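Local coordinates for protein putative aldehyde dehydrogenase AldY (Bacillus subtilis, PDB 4DNG) that probably oxidises aldehydes to carboxylates with NAD(+) as electron acceptor and may protect cells against stress from ethanol and related compounds, at residues T65-K69 against T119-G123; K74-L79 against K192-A197; I109-D113 against M161-A165. All coordinates share one frame; numbering follows the deposited sequence.

Contact 1 (T65-K69 against T119-G123)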
ATOM      1  N   THR A  65       3.227 -21.207  17.252  1.00 86.24           N
ATOM      2  CA  THR A  65       3.296 -20.033  18.100  1.00 88.32           C
ATOM      3  C   THR A  65       4.474 -20.115  19.088  1.00 88.60           C
ATOM      4  O   THR A  65       5.294 -19.181  19.137  1.00 82.79           O
ATOM      5  CB  THR A  65       1.960 -19.843  18.843  1.00 85.70           C
ATOM      6  OG1 THR A  65       0.917 -19.723  17.868  1.00 83.58           O
ATOM      7  CG2 THR A  65       1.970 -18.602  19.742  1.00 81.46           C
ATOM      8  N   GLU A  66       4.562 -21.230  19.831  1.00 81.56           N
ATOM      9  CA  GLU A  66       5.603 -21.431  20.865  1.00 86.40           C
ATOM     10  C   GLU A  66       7.012 -21.333  20.276  1.00 84.30           C
ATOM     11  O   GLU A  66       7.870 -20.662  20.844  1.00 81.19           O
ATOM     12  CB  GLU A  66       5.444 -22.769  21.636  1.00 86.71           C
ATOM     13  CG  GLU A  66       4.019 -23.134  22.054  1.00 95.63           C
ATOM     14  CD  GLU A  66       3.193 -23.746  20.915  1.00114.37           C
ATOM     15  OE1 GLU A  66       2.142 -23.165  20.555  1.00126.49           O
ATOM     16  OE2 GLU A  66       3.589 -24.800  20.361  1.00110.23           O
ATOM     17  N   ASP A  67       7.238 -21.991  19.137  1.00 83.37           N
ATOM     18  CA  ASP A  67       8.517 -21.886  18.432  1.00 83.03           C
ATOM     19  C   ASP A  67       8.889 -20.409  18.335  1.00 86.04           C
ATOM     20  O   ASP A  67      10.012 -20.008  18.664  1.00 91.64           O
ATOM     21  CB  ASP A  67       8.419 -22.457  17.003  1.00 82.38           C
ATOM     22  CG  ASP A  67       8.499 -23.998  16.933  1.00 88.74           C
ATOM     23  OD1 ASP A  67       9.062 -24.672  17.835  1.00 90.34           O
ATOM     24  OD2 ASP A  67       8.007 -24.536  15.916  1.00 91.35           O
ATOM     25  N   ARG A  68       7.919 -19.603  17.903  1.00 78.99           N
ATOM     26  CA  ARG A  68       8.154 -18.210  17.571  1.00 77.62           C
ATOM     27  C   ARG A  68       8.277 -17.301  18.783  1.00 79.59           C
ATOM     28  O   ARG A  68       9.079 -16.374  18.763  1.00 78.53           O
ATOM     29  CB  ARG A  68       7.077 -17.693  16.611  1.00 74.51           C
ATOM     30  CG  ARG A  68       7.327 -18.088  15.175  1.00 70.91           C
ATOM     31  CD  ARG A  68       6.240 -17.588  14.256  1.00 70.55           C
ATOM     32  NE  ARG A  68       5.252 -18.631  14.034  1.00 77.53           N
ATOM     33  CZ  ARG A  68       3.975 -18.544  14.386  1.00 79.94           C
ATOM     34  NH1 ARG A  68       3.520 -17.451  14.976  1.00 75.12           N
ATOM     35  NH2 ARG A  68       3.150 -19.551  14.132  1.00 84.79           N
ATOM     36  N   LYS A  69       7.489 -17.549  19.827  1.00 81.91           N
ATOM     37  CA  LYS A  69       7.616 -16.769  21.056  1.00 86.03           C
ATOM     38  C   LYS A  69       8.963 -17.044  21.722  1.00 85.29           C
ATOM     39  O   LYS A  69       9.611 -16.115  22.217  1.00 89.75           O
ATOM     40  CB  LYS A  69       6.462 -17.037  22.026  1.00 94.21           C
ATOM     41  CG  LYS A  69       5.092 -16.637  21.491  1.00101.15           C
ATOM     42  CD  LYS A  69       3.974 -16.935  22.483  1.00 99.01           C
ATOM     43  CE  LYS A  69       3.853 -15.847  23.542  1.00104.50           C
ATOM     44  NZ  LYS A  69       2.986 -16.275  24.677  1.00110.75           N
ATOM     45  N   THR A 119       2.383 -12.888  17.780  1.00 77.94           N
ATOM     46  CA  THR A 119       2.886 -14.095  17.141  1.00 81.34           C
ATOM     47  C   THR A 119       1.744 -15.103  16.982  1.00 88.46           C
ATOM     48  O   THR A 119       1.741 -15.916  16.058  1.00 84.62           O
ATOM     49  CB  THR A 119       3.987 -14.764  17.978  1.00 88.20           C
ATOM     50  OG1 THR A 119       4.530 -13.825  18.911  1.00103.62           O
ATOM     51  CG2 THR A 119       5.084 -15.279  17.085  1.00 74.74           C
ATOM     52  N   GLY A 120       0.748 -14.962  17.827  1.00 91.21           N
ATOM     53  CA  GLY A 120      -0.402 -15.825  17.824  1.00 81.16           C
ATOM     54  C   GLY A 120      -1.350 -15.599  16.686  1.00 87.27           C
ATOM     55  O   GLY A 120      -2.253 -16.374  16.479  1.00 98.19           O
ATOM     56  N   GLU A 121      -1.162 -14.524  15.952  1.00 86.03           N
ATOM     57  CA  GLU A 121      -2.150 -14.080  14.989  1.00 85.93           C
ATOM     58  C   GLU A 121      -2.368 -14.910  13.734  1.00 88.01           C
ATOM     59  O   GLU A 121      -3.300 -14.646  13.009  1.00 91.81           O
ATOM     60  CB  GLU A 121      -1.897 -12.642  14.612  1.00 92.52           C
ATOM     61  CG  GLU A 121      -2.185 -11.673  15.731  1.00 95.04           C
ATOM     62  CD  GLU A 121      -3.638 -11.659  16.099  1.00101.58           C
ATOM     63  OE1 GLU A 121      -4.257 -12.722  16.045  1.00102.33           O
ATOM     64  OE2 GLU A 121      -4.162 -10.590  16.440  1.00110.07           O
ATOM     65  N   LEU A 122      -1.518 -15.886  13.461  1.00 93.69           N
ATOM     66  CA  LEU A 122      -1.600 -16.633  12.209  1.00 97.80           C
ATOM     67  C   LEU A 122      -2.642 -17.753  12.157  1.00112.60           C
ATOM     68  O   LEU A 122      -2.272 -18.907  12.038  1.00115.06           O
ATOM     69  CB  LEU A 122      -0.264 -17.323  11.968  1.00 92.85           C
ATOM     70  CG  LEU A 122       1.030 -16.562  11.723  1.00 82.38           C
ATOM     71  CD1 LEU A 122       2.175 -17.540  11.580  1.00 79.15           C
ATOM     72  CD2 LEU A 122       0.935 -15.735  10.466  1.00 74.24           C
ATOM     73  N   GLY A 123      -3.931 -17.421  12.194  1.00114.72           N
ATOM     74  CA  GLY A 123      -4.981 -18.428  12.174  1.00100.28           C
ATOM     75  C   GLY A 123      -6.304 -17.985  11.585  1.00 99.87           C
ATOM     76  O   GLY A 123      -6.619 -16.818  11.572  1.00 99.00           O
TER
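The guanidinium of Arg68 is the flat group between 65-69 and 119-123. Leu122 CD1 sits off-centre over one face, 3.3 Å above the plane and 3.4 Å from Arg68 NH2. The opposite face carries Thr65 CA of its own helix, likewise off-centre. At the edge, near the plane, lies the carbonyl of Thr119, whose O is 2.6 Å from Arg68 NH1. Short as it is, this hydrogen bond is weak, for the N-H...O angle is only 125°. Other groups share the head: Arg68 NE bonds to Ser63 OG, its strongest polar partner, and NH1 reaches Ala169 O weakly. The guanidinium is thus tied at more than one corner, which limits its rotation.

The aliphatic part of Arg68 slides past Thr119 in the opposite sense, with Thr119 CG2 lying alongside CB, CD and NH1. A bend at chi3 (-96°) turns the head out of the line of the extended CB-CG-CD run and lets it meet both the Thr119 carbonyl and the Leu122 methyl. Lys69 adds its CG, 3.9 Å from Thr119 OG1, while that hydroxyl is bonded back to Ala115 O one turn earlier. Thr65 OG1 and Thr65 CG2 both stand 4.1 Å from Gly120 CA.

Leu122 is the centre of an inverse gamma turn, and its side chain is directed toward helix 65-81. The arrangement is that of an arginine near the N-terminal end of one helix reaching across to a carbonyl in the loop that follows another. It joins the start of helix 65-81 to the connection from helix 98-118 to strand 125-126 within the aldehyde dehydrogenase fold.

Contact 2 (K74-L79 against K192-A197); sequences KARGYL and KAFEHA
Tyr78 and His196 reach each other across the helices because both hold CG anti to the backbone N (chi1 -178° in Tyr78 and likewise near 180° in His196), projecting each ring from its helix into the interface. Tyr78 CD2 comes over one face of the imidazole, 3.5 Å from His196 CG. The ring planes are inclined at 51° with centroids 5.1 Å apart, an oblique aromatic pair. At the far end of the phenol, Lys192 bends at chi2 and chi4 to cross Tyr78 at about a right angle. Its NZ gives a hydrogen bond to Tyr78 OH at 3.1 Å, while Lys192 CG also packs beside the oxygen. The backbone of Ala193 approaches the same ring, its CA making an off-centre CH-pi contact.

Small residues let the two helices come close. The axes of the short segments approach to 7.9 Å at 127° between their N-to-C directions, and Ala75 and Ala193 have CA atoms only 4.9 Å apart. Ala75 CB lies over one face of the Phe194 ring in a CH-pi contact, 4.1 Å from the centroid. Ala193 CB touches both Tyr78 CD1 and Leu79 CD2. Where helix 183-196 ends, Ala197 CB meets Lys74 CB at 3.6 Å, and the rest of the lysine leads away. Phe194 also packs on Val71 and Leu72 of helix 65-81 and on Ile164 of helix 156-169, extending the apolar layer inward.

The chemistry is graded across the interface: alanine methyls and the Phe194 face at the buried side, then the Tyr78 ring, with Lys192 and His196 toward the outside. The ammonium of Lys192 may polarise the phenol oxygen it donates to; the bond ties the hydroxyl, while Ala193 and the His196 imidazole pack on the ring.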
ATOM      1  N   LYS A  74      14.295 -15.461  23.759  1.00 80.16           N
ATOM      2  CA  LYS A  74      15.746 -15.620  23.876  1.00 75.53           C
ATOM      3  C   LYS A  74      16.463 -14.438  23.230  1.00 71.43           C
ATOM      4  O   LYS A  74      17.448 -13.948  23.774  1.00 70.69           O
ATOM      5  CB  LYS A  74      16.204 -16.953  23.301  1.00 83.28           C
ATOM      6  CG  LYS A  74      15.577 -18.157  24.004  1.00 93.33           C
ATOM      7  CD  LYS A  74      16.408 -19.414  23.838  1.00 97.89           C
ATOM      8  CE  LYS A  74      15.761 -20.597  24.545  1.00103.50           C
ATOM      9  NZ  LYS A  74      14.693 -21.248  23.731  1.00 98.02           N
ATOM     10  N   ALA A  75      15.927 -13.955  22.101  1.00 68.89           N
ATOM     11  CA  ALA A  75      16.416 -12.738  21.447  1.00 66.85           C
ATOM     12  C   ALA A  75      16.346 -11.498  22.372  1.00 67.48           C
ATOM     13  O   ALA A  75      17.379 -10.901  22.668  1.00 69.70           O
ATOM     14  CB  ALA A  75      15.685 -12.493  20.129  1.00 64.13           C
ATOM     15  N   ARG A  76      15.154 -11.136  22.854  1.00 60.26           N
ATOM     16  CA  ARG A  76      15.050 -10.046  23.822  1.00 66.46           C
ATOM     17  C   ARG A  76      15.921 -10.307  25.048  1.00 73.69           C
ATOM     18  O   ARG A  76      16.464  -9.373  25.638  1.00 76.86           O
ATOM     19  CB  ARG A  76      13.590  -9.765  24.223  1.00 70.03           C
ATOM     20  CG  ARG A  76      13.045 -10.564  25.400  1.00 79.22           C
ATOM     21  CD  ARG A  76      13.289  -9.870  26.728  1.00 85.25           C
ATOM     22  NE  ARG A  76      12.317  -8.811  26.997  1.00 88.71           N
ATOM     23  CZ  ARG A  76      12.366  -8.008  28.059  1.00 82.91           C
ATOM     24  NH1 ARG A  76      11.430  -7.084  28.239  1.00 78.22           N
ATOM     25  NH2 ARG A  76      13.350  -8.128  28.944  1.00 73.08           N
ATOM     26  N   GLY A  77      16.046 -11.580  25.419  1.00 74.22           N
ATOM     27  CA  GLY A  77      16.862 -11.983  26.562  1.00 78.62           C
ATOM     28  C   GLY A  77      18.332 -11.701  26.337  1.00 77.20           C
ATOM     29  O   GLY A  77      19.001 -11.156  27.215  1.00 78.14           O
ATOM     30  N   TYR A  78      18.831 -12.066  25.154  1.00 76.74           N
ATOM     31  CA  TYR A  78      20.206 -11.753  24.771  1.00 78.30           C
ATOM     32  C   TYR A  78      20.500 -10.245  24.887  1.00 71.72           C
ATOM     33  O   TYR A  78      21.566  -9.844  25.377  1.00 73.99           O
ATOM     34  CB  TYR A  78      20.517 -12.250  23.344  1.00 75.16           C
ATOM     35  CG  TYR A  78      21.946 -12.007  22.908  1.00 69.63           C
ATOM     36  CD1 TYR A  78      22.332 -10.793  22.313  1.00 69.12           C
ATOM     37  CD2 TYR A  78      22.920 -12.979  23.112  1.00 70.80           C
ATOM     38  CE1 TYR A  78      23.656 -10.569  21.937  1.00 73.98           C
ATOM     39  CE2 TYR A  78      24.236 -12.777  22.728  1.00 71.36           C
ATOM     40  CZ  TYR A  78      24.603 -11.583  22.144  1.00 78.91           C
ATOM     41  OH  TYR A  78      25.920 -11.423  21.782  1.00 86.74           O
ATOM     42  N   LEU A  79      19.562  -9.413  24.454  1.00 65.46           N
ATOM     43  CA  LEU A  79      19.829  -7.962  24.408  1.00 68.15           C
ATOM     44  C   LEU A  79      19.838  -7.332  25.795  1.00 73.90           C
ATOM     45  O   LEU A  79      20.597  -6.397  26.051  1.00 78.70           O
ATOM     46  CB  LEU A  79      18.835  -7.223  23.511  1.00 57.50           C
ATOM     47  CG  LEU A  79      18.655  -7.671  22.052  1.00 58.80           C
ATOM     48  CD1 LEU A  79      17.477  -6.952  21.382  1.00 60.11           C
ATOM     49  CD2 LEU A  79      19.911  -7.469  21.221  1.00 57.44           C
ATOM     50  N   LYS A 192      23.288 -11.623  15.816  1.00 65.60           N
ATOM     51  CA  LYS A 192      23.826 -12.426  16.918  1.00 72.18           C
ATOM     52  C   LYS A 192      22.725 -12.847  17.917  1.00 74.61           C
ATOM     53  O   LYS A 192      22.702 -13.975  18.413  1.00 75.37           O
ATOM     54  CB  LYS A 192      24.969 -11.683  17.620  1.00 69.17           C
ATOM     55  CG  LYS A 192      25.661 -12.487  18.708  1.00 78.60           C
ATOM     56  CD  LYS A 192      26.808 -13.352  18.210  1.00 86.42           C
ATOM     57  CE  LYS A 192      27.246 -14.357  19.285  1.00105.74           C
ATOM     58  NZ  LYS A 192      27.603 -13.786  20.626  1.00106.31           N
ATOM     59  N   ALA A 193      21.811 -11.923  18.195  1.00 76.66           N
ATOM     60  CA  ALA A 193      20.716 -12.173  19.117  1.00 67.58           C
ATOM     61  C   ALA A 193      19.811 -13.291  18.629  1.00 71.70           C
ATOM     62  O   ALA A 193      19.413 -14.149  19.415  1.00 77.02           O
ATOM     63  CB  ALA A 193      19.917 -10.897  19.317  1.00 62.42           C
ATOM     64  N   PHE A 194      19.483 -13.289  17.334  1.00 65.30           N
ATOM     65  CA  PHE A 194      18.550 -14.267  16.823  1.00 64.90           C
ATOM     66  C   PHE A 194      19.215 -15.615  16.639  1.00 68.11           C
ATOM     67  O   PHE A 194      18.571 -16.672  16.793  1.00 69.90           O
ATOM     68  CB  PHE A 194      17.875 -13.765  15.544  1.00 65.15           C
ATOM     69  CG  PHE A 194      16.715 -12.852  15.811  1.00 62.51           C
ATOM     70  CD1 PHE A 194      15.480 -13.372  16.197  1.00 61.83           C
ATOM     71  CD2 PHE A 194      16.868 -11.470  15.734  1.00 61.69           C
ATOM     72  CE1 PHE A 194      14.408 -12.528  16.465  1.00 58.80           C
ATOM     73  CE2 PHE A 194      15.802 -10.624  15.990  1.00 55.59           C
ATOM     74  CZ  PHE A 194      14.576 -11.148  16.359  1.00 54.73           C
ATOM     75  N   GLU A 195      20.511 -15.574  16.343  1.00 64.01           N
ATOM     76  CA  GLU A 195      21.288 -16.788  16.273  1.00 66.76           C
ATOM     77  C   GLU A 195      21.310 -17.413  17.667  1.00 79.00           C
ATOM     78  O   GLU A 195      21.038 -18.612  17.837  1.00 86.67           O
ATOM     79  CB  GLU A 195      22.709 -16.513  15.769  1.00 70.60           C
ATOM     80  CG  GLU A 195      23.721 -17.556  16.250  1.00 78.83           C
ATOM     81  CD  GLU A 195      25.082 -17.393  15.633  1.00 86.61           C
ATOM     82  OE1 GLU A 195      25.664 -16.304  15.788  1.00 89.36           O
ATOM     83  OE2 GLU A 195      25.573 -18.364  15.012  1.00 94.39           O
ATOM     84  N   HIS A 196      21.616 -16.599  18.671  1.00 77.47           N
ATOM     85  CA  HIS A 196      21.614 -17.077  20.048  1.00 78.80           C
ATOM     86  C   HIS A 196      20.305 -17.768  20.344  1.00 81.84           C
ATOM     87  O   HIS A 196      20.256 -18.726  21.103  1.00 94.57           O
ATOM     88  CB  HIS A 196      21.840 -15.901  20.984  1.00 78.01           C
ATOM     89  CG  HIS A 196      21.791 -16.263  22.440  1.00 88.42           C
ATOM     90  ND1 HIS A 196      22.849 -16.787  23.093  1.00 89.15           N
ATOM     91  CD2 HIS A 196      20.760 -16.159  23.372  1.00 91.93           C
ATOM     92  CE1 HIS A 196      22.514 -17.000  24.372  1.00 92.45           C
ATOM     93  NE2 HIS A 196      21.235 -16.615  24.543  1.00 92.15           N
ATOM     94  N   ALA A 197      19.237 -17.303  19.706  1.00 74.29           N
ATOM     95  CA  ALA A 197      17.886 -17.745  20.014  1.00 73.42           C
ATOM     96  C   ALA A 197      17.440 -18.974  19.215  1.00 71.10           C
ATOM     97  O   ALA A 197      16.273 -19.375  19.279  1.00 73.22           O
ATOM     98  CB  ALA A 197      16.903 -16.589  19.818  1.00 71.89           C
TER

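Contact 3 (I109-D113 against M161-A165)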
ATOM      1  N   ILE A 109      13.983  -3.564  22.715  1.00 63.38           N
ATOM      2  CA  ILE A 109      13.420  -4.562  23.606  1.00 67.46           C
ATOM      3  C   ILE A 109      11.889  -4.460  23.679  1.00 70.67           C
ATOM      4  O   ILE A 109      11.173  -5.475  23.577  1.00 69.08           O
ATOM      5  CB  ILE A 109      14.045  -4.405  25.003  1.00 74.80           C
ATOM      6  CG1 ILE A 109      15.500  -4.895  24.966  1.00 78.96           C
ATOM      7  CG2 ILE A 109      13.212  -5.100  26.076  1.00 74.51           C
ATOM      8  CD1 ILE A 109      16.393  -4.285  26.030  1.00 81.76           C
ATOM      9  N   ALA A 110      11.385  -3.241  23.859  1.00 69.01           N
ATOM     10  CA  ALA A 110       9.938  -3.027  23.823  1.00 73.54           C
ATOM     11  C   ALA A 110       9.317  -3.648  22.557  1.00 69.75           C
ATOM     12  O   ALA A 110       8.368  -4.431  22.649  1.00 73.55           O
ATOM     13  CB  ALA A 110       9.596  -1.548  23.947  1.00 67.78           C
ATOM     14  N   ILE A 111       9.889  -3.345  21.397  1.00 57.24           N
ATOM     15  CA  ILE A 111       9.428  -3.931  20.130  1.00 61.94           C
ATOM     16  C   ILE A 111       9.391  -5.473  20.159  1.00 69.32           C
ATOM     17  O   ILE A 111       8.420  -6.081  19.700  1.00 68.21           O
ATOM     18  CB  ILE A 111      10.266  -3.424  18.951  1.00 61.35           C
ATOM     19  CG1 ILE A 111       9.950  -1.959  18.676  1.00 62.76           C
ATOM     20  CG2 ILE A 111      10.017  -4.243  17.700  1.00 63.33           C
ATOM     21  CD1 ILE A 111      11.075  -1.218  17.983  1.00 62.73           C
ATOM     22  N   LEU A 112      10.430  -6.106  20.706  1.00 69.87           N
ATOM     23  CA  LEU A 112      10.412  -7.565  20.832  1.00 68.48           C
ATOM     24  C   LEU A 112       9.330  -8.060  21.803  1.00 66.60           C
ATOM     25  O   LEU A 112       8.673  -9.065  21.543  1.00 65.30           O
ATOM     26  CB  LEU A 112      11.790  -8.127  21.199  1.00 67.67           C
ATOM     27  CG  LEU A 112      12.775  -8.317  20.047  1.00 68.30           C
ATOM     28  CD1 LEU A 112      14.179  -8.535  20.585  1.00 69.18           C
ATOM     29  CD2 LEU A 112      12.360  -9.481  19.154  1.00 68.44           C
ATOM     30  N   ASP A 113       9.146  -7.347  22.912  1.00 72.02           N
ATOM     31  CA  ASP A 113       8.069  -7.651  23.864  1.00 70.85           C
ATOM     32  C   ASP A 113       6.707  -7.581  23.171  1.00 66.96           C
ATOM     33  O   ASP A 113       5.824  -8.380  23.448  1.00 69.26           O
ATOM     34  CB  ASP A 113       8.094  -6.667  25.042  1.00 70.85           C
ATOM     35  CG  ASP A 113       9.254  -6.917  26.015  1.00 76.73           C
ATOM     36  OD1 ASP A 113       9.873  -8.005  25.960  1.00 77.05           O
ATOM     37  OD2 ASP A 113       9.550  -6.011  26.843  1.00 75.29           O
ATOM     38  N   MET A 161      14.921  -3.280  14.027  1.00 52.04           N
ATOM     39  CA  MET A 161      14.101  -4.246  14.755  1.00 48.14           C
ATOM     40  C   MET A 161      12.605  -3.951  14.541  1.00 51.83           C
ATOM     41  O   MET A 161      11.753  -4.846  14.622  1.00 54.67           O
ATOM     42  CB  MET A 161      14.463  -4.222  16.230  1.00 50.41           C
ATOM     43  CG  MET A 161      13.734  -5.228  17.083  1.00 51.90           C
ATOM     44  SD  MET A 161      14.388  -6.816  16.611  1.00 60.37           S
ATOM     45  CE  MET A 161      15.948  -6.791  17.500  1.00 58.64           C
ATOM     46  N   ARG A 162      12.282  -2.703  14.219  1.00 56.50           N
ATOM     47  CA  ARG A 162      10.886  -2.357  13.921  1.00 58.72           C
ATOM     48  C   ARG A 162      10.385  -3.131  12.707  1.00 59.08           C
ATOM     49  O   ARG A 162       9.184  -3.268  12.526  1.00 69.08           O
ATOM     50  CB  ARG A 162      10.694  -0.856  13.743  1.00 58.83           C
ATOM     51  CG  ARG A 162       9.258  -0.404  13.867  1.00 75.76           C
ATOM     52  CD  ARG A 162       9.073   0.989  13.288  1.00 90.00           C
ATOM     53  NE  ARG A 162       9.395   1.013  11.865  1.00104.46           N
ATOM     54  CZ  ARG A 162       9.685   2.118  11.185  1.00116.49           C
ATOM     55  NH1 ARG A 162       9.974   2.053   9.890  1.00121.09           N
ATOM     56  NH2 ARG A 162       9.698   3.290  11.802  1.00111.61           N
ATOM     57  N   SER A 163      11.296  -3.669  11.899  1.00 51.46           N
ATOM     58  CA  SER A 163      10.869  -4.502  10.783  1.00 57.12           C
ATOM     59  C   SER A 163      11.227  -5.957  10.968  1.00 58.06           C
ATOM     60  O   SER A 163      10.486  -6.852  10.545  1.00 61.31           O
ATOM     61  CB  SER A 163      11.425  -3.993   9.457  1.00 56.03           C
ATOM     62  OG  SER A 163      11.001  -2.664   9.260  1.00 65.30           O
ATOM     63  N   ILE A 164      12.377  -6.201  11.569  1.00 58.87           N
ATOM     64  CA  ILE A 164      12.822  -7.568  11.772  1.00 59.32           C
ATOM     65  C   ILE A 164      11.831  -8.354  12.659  1.00 59.33           C
ATOM     66  O   ILE A 164      11.375  -9.440  12.288  1.00 62.40           O
ATOM     67  CB  ILE A 164      14.263  -7.596  12.310  1.00 56.39           C
ATOM     68  CG1 ILE A 164      15.224  -7.150  11.201  1.00 56.39           C
ATOM     69  CG2 ILE A 164      14.588  -8.966  12.867  1.00 54.84           C
ATOM     70  CD1 ILE A 164      16.606  -6.743  11.671  1.00 59.27           C
ATOM     71  N   ALA A 165      11.441  -7.780  13.791  1.00 57.08           N
ATOM     72  CA  ALA A 165      10.710  -8.582  14.793  1.00 64.38           C
ATOM     73  C   ALA A 165       9.264  -8.967  14.392  1.00 65.31           C
ATOM     74  O   ALA A 165       8.879 -10.122  14.521  1.00 64.86           O
ATOM     75  CB  ALA A 165      10.771  -7.924  16.174  1.00 60.78           C
TER
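Ile111 and Leu112 are the bumps that helix 98-118 presents to helix 156-169, and the stepped surface of Met161 and Ala165 receives them. Ile111 CG2 enters the hollow between these two residues, 3.6 Å from Met161 O and against Met161 CG and Ala165 CB. Its other branch runs toward Arg162, where Ile111 CD1 stands 4.3 Å from Arg162 CB.

Leu112 fills the neighbouring space with both methyls: CD2 touches Ala165 CB at 3.7 Å, and CD1 meets Met161 CE. Bends at chi2 (70°) and chi3 (78°) fold the methionine chain back, and it crosses Leu112 at about a right angle with SD near Leu112 CG. Ala165 CB is thus touched by both Ile111 CG2 and Leu112 CD2. Beyond the pair, Leu112 also packs on Leu72 and Leu79 of helix 65-81 and on Phe194 of helix 183-196.

The segment axes run nearly parallel, 24° apart, and come within 9.4 Å. Helix 156-169 connects the parallel strands 135-150 and 173-177 of one sheet, a beta-alpha-beta unit on which helix 98-118 packs. The catalytic region is close: the Arg162 side chain leads away to a long, weak ion pair with Glu253, a predicted active-site residue.

The three contacts lie near one another in the aldehyde dehydrogenase fold; contacts 2 and 3 touch, whereas contact 1 reaches neither. Helix 65-81 serves contacts 1 and 2, its start meeting the loop after helix 98-118 and its later turns meeting helix 183-196. Contact 3 joins helix 98-118 to helix 156-169. Centres of contacts 2 and 3 are 12 Å apart, bridged by the Arg76-Asp113 salt bridge and Phe194 on Ile164. Contact 1 lies about 17 Å from contact 2 and 15 Å from contact 3, centre to centre. Along the chain contact 3 nests inside contact 2, whereas contact 1 alternates with both, so parts far apart in sequence are brought together, from peripheral contact 1 to contact 3 beside the predicted active-site residue Glu253.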